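Local atomic coordinates of secreted effector protein sseI (Salmonella enterica subsp. enterica serovar Typhimurium, PDB entry 4G2B), a protein that is a secreted bacterial effector with a papain-like fold related to dermonecrotoxin, and probably acts on host proteins as a cysteine-dependent enzyme. Residues I68-T73 and R129-Y134. Residues are numbered along the deposited sequence; the frame is centred on the assembly and turned at random.
Sequences IWDKPT and RRKLIY
Trp69 carries its CG opposite the carbonyl carbon (chi1 -69°), while Tyr134 holds its ring between the backbone N and the carbonyl carbon (chi1 67°); these torsions bring indole and phenol together although Tyr134 lies two residues beyond Leu132, the partner of Trp69. The indole N-H is donated to the phenol oxygen, Trp69 NE1 to Tyr134 OH being 2.9 Å, but the bond is bent, 142° at the hydrogen, in part because the oxygen sits tilted from the indole plane. The two ring planes are near parallel yet slid apart, so overlap is slight and the touch falls at the indole's pyrrole side, with Trp69 CD1 3.5 Å from Tyr134 CE2. The CB atoms of Trp69 and Leu132 meet on the sheet face that carries both side chains, where Leu132 CD2 also comes obliquely to the indole, and Trp171 and Phe172 of helix 170-175 pack on Leu132.

Strands 61-69 and 132-138 are antiparallel neighbours in the sheet of this papain-like fold. Trp69 and Leu132 form a hydrogen-bonded pair: Trp69 N reaches Leu132 O at 2.8 Å, nearly straight, and Leu132 N reaches Trp69 O at 3.0 Å. Ile68 and Ile133 form the adjacent non-hydrogen-bonded pair, their side chains side by side on the opposite face of the sheet with Ile68 CG2 3.9 Å from Ile133 CG1.

Ile68 CG2 also packs against Lys131 CB at 3.6 Å, just before strand 132-138 begins. The Lys131 chain runs alongside Asp70, past the end of strand 61-69, placing Lys131 NZ 3.0 Å from Asp70 OD1 in a salt bridge whose hydrogen bond is weak. Thr167, just after the short strand 164-165, uses OG1 to bond both Lys131 O and Ile133 N, on the edge of strand 132-138 away from strand 61-69.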
loop_
_atom_site.group_PDB
_atom_site.type_symbol
_atom_site.label_atom_id
_atom_site.label_comp_id
_atom_site.label_asym_id
_atom_site.label_seq_id
_atom_site.Cartn_x
_atom_site.Cartn_y
_atom_site.Cartn_z
ATOM N N ILE A 68 -2.230 16.253 5.853
ATOM C CA ILE A 68 -2.239 16.118 4.402
ATOM C C ILE A 68 -2.062 17.510 3.792
ATOM O O ILE A 68 -2.890 18.394 3.993
ATOM C CB ILE A 68 -3.560 15.534 3.899
ATOM C CG1 ILE A 68 -3.952 14.274 4.700
ATOM C CG2 ILE A 68 -3.469 15.193 2.397
ATOM C CD1 ILE A 68 -5.387 13.936 4.480
ATOM N N TRP A 69 -0.964 17.680 3.090
ATOM C CA TRP A 69 -0.564 18.913 2.419
ATOM C C TRP A 69 -0.796 18.778 0.897
ATOM O O TRP A 69 -0.401 17.772 0.268
ATOM C CB TRP A 69 0.930 19.225 2.670
ATOM C CG TRP A 69 1.283 19.619 4.090
ATOM C CD1 TRP A 69 1.647 18.780 5.112
ATOM C CD2 TRP A 69 1.295 20.942 4.638
ATOM N NE1 TRP A 69 1.889 19.502 6.259
ATOM C CE2 TRP A 69 1.691 20.835 5.991
ATOM C CE3 TRP A 69 1.007 22.207 4.119
ATOM C CZ2 TRP A 69 1.812 21.934 6.813
ATOM C CZ3 TRP A 69 1.111 23.319 4.964
ATOM C CH2 TRP A 69 1.523 23.173 6.288
ATOM N N ASP A 70 -1.452 19.790 0.324
ATOM C CA ASP A 70 -1.727 19.803 -1.122
ATOM C C ASP A 70 -0.612 20.435 -1.885
ATOM O O ASP A 70 -0.345 20.044 -3.004
ATOM C CB ASP A 70 -3.018 20.533 -1.406
ATOM C CG ASP A 70 -4.193 19.789 -0.871
ATOM O OD1 ASP A 70 -4.348 18.629 -1.251
ATOM O OD2 ASP A 70 -4.973 20.320 -0.040
ATOM N N LYS A 71 0.062 21.400 -1.265
ATOM C CA LYS A 71 1.184 22.112 -1.875
ATOM C C LYS A 71 1.925 22.890 -0.791
ATOM O O LYS A 71 1.407 23.067 0.304
ATOM C CB LYS A 71 0.685 23.093 -2.958
ATOM C CG LYS A 71 -0.539 23.942 -2.550
ATOM C CD LYS A 71 -0.621 25.266 -3.350
ATOM C CE LYS A 71 -1.916 26.039 -3.084
ATOM N NZ LYS A 71 -1.735 27.515 -3.298
ATOM N N PRO A 72 3.104 23.409 -1.124
ATOM C CA PRO A 72 3.941 24.014 -0.103
ATOM C C PRO A 72 3.416 25.323 0.448
ATOM O O PRO A 72 3.783 25.706 1.548
ATOM C CB PRO A 72 5.277 24.238 -0.822
ATOM C CG PRO A 72 5.229 23.406 -2.065
ATOM C CD PRO A 72 3.780 23.364 -2.434
ATOM N N THR A 73 2.529 25.969 -0.285
ATOM C CA THR A 73 2.076 27.314 0.029
ATOM C C THR A 73 0.685 27.282 0.676
ATOM O O THR A 73 0.123 28.310 1.056
ATOM C CB THR A 73 2.118 28.203 -1.281
ATOM O OG1 THR A 73 1.478 27.522 -2.368
ATOM C CG2 THR A 73 3.533 28.464 -1.694
ATOM N N ARG A 129 -1.917 10.832 -5.444
ATOM C CA ARG A 129 -0.819 10.833 -6.348
ATOM C C ARG A 129 0.120 11.909 -5.860
ATOM O O ARG A 129 1.313 11.756 -5.955
ATOM C CB ARG A 129 -1.270 11.154 -7.812
ATOM C CG ARG A 129 -2.788 10.965 -8.190
ATOM C CD ARG A 129 -3.871 11.671 -7.260
ATOM N NE ARG A 129 -3.538 13.050 -6.916
ATOM C CZ ARG A 129 -3.997 13.735 -5.870
ATOM N NH1 ARG A 129 -4.782 13.197 -4.943
ATOM N NH2 ARG A 129 -3.614 14.985 -5.718
ATOM N N ARG A 130 -0.384 13.035 -5.388
ATOM C CA ARG A 130 0.503 14.119 -5.095
ATOM C C ARG A 130 0.288 14.857 -3.768
ATOM O O ARG A 130 0.867 15.930 -3.590
ATOM C CB ARG A 130 0.518 15.133 -6.259
ATOM C CG ARG A 130 -0.866 15.553 -6.825
ATOM C CD ARG A 130 -0.806 16.302 -8.217
ATOM N NE ARG A 130 0.308 15.852 -9.080
ATOM C CZ ARG A 130 0.357 14.689 -9.746
ATOM N NH1 ARG A 130 -0.667 13.825 -9.690
ATOM N NH2 ARG A 130 1.433 14.395 -10.492
ATOM N N LYS A 131 -0.508 14.331 -2.844
ATOM C CA LYS A 131 -0.544 14.978 -1.526
ATOM C C LYS A 131 0.609 14.398 -0.665
ATOM O O LYS A 131 0.962 13.228 -0.791
ATOM C CB LYS A 131 -1.893 14.834 -0.849
ATOM C CG LYS A 131 -3.002 15.721 -1.468
ATOM C CD LYS A 131 -4.351 15.124 -1.229
ATOM C CE LYS A 131 -5.517 15.862 -1.914
ATOM N NZ LYS A 131 -6.398 16.481 -0.937
ATOM N N LEU A 132 1.206 15.283 0.130
ATOM C CA LEU A 132 2.142 14.955 1.172
ATOM C C LEU A 132 1.384 14.561 2.435
ATOM O O LEU A 132 0.546 15.320 2.930
ATOM C CB LEU A 132 2.981 16.161 1.474
ATOM C CG LEU A 132 3.922 16.042 2.667
ATOM C CD1 LEU A 132 4.950 14.837 2.561
ATOM C CD2 LEU A 132 4.669 17.373 2.828
ATOM N N ILE A 133 1.655 13.357 2.933
ATOM C CA ILE A 133 0.939 12.793 4.076
ATOM C C ILE A 133 1.953 12.278 5.072
ATOM O O ILE A 133 2.885 11.510 4.756
ATOM C CB ILE A 133 -0.009 11.665 3.717
ATOM C CG1 ILE A 133 -0.984 12.171 2.646
ATOM C CG2 ILE A 133 -0.742 11.168 4.936
ATOM C CD1 ILE A 133 -1.869 11.095 2.029
ATOM N N TYR A 134 1.784 12.729 6.292
ATOM C CA TYR A 134 2.696 12.330 7.319
ATOM C C TYR A 134 1.981 12.401 8.629
ATOM O O TYR A 134 0.923 13.066 8.759
ATOM C CB TYR A 134 4.013 13.141 7.237
ATOM C CG TYR A 134 3.944 14.595 7.540
ATOM C CD1 TYR A 134 3.698 15.052 8.859
ATOM C CD2 TYR A 134 4.164 15.538 6.547
ATOM C CE1 TYR A 134 3.642 16.435 9.138
ATOM C CE2 TYR A 134 4.100 16.900 6.810
ATOM C CZ TYR A 134 3.836 17.350 8.098
ATOM O OH TYR A 134 3.822 18.724 8.307
#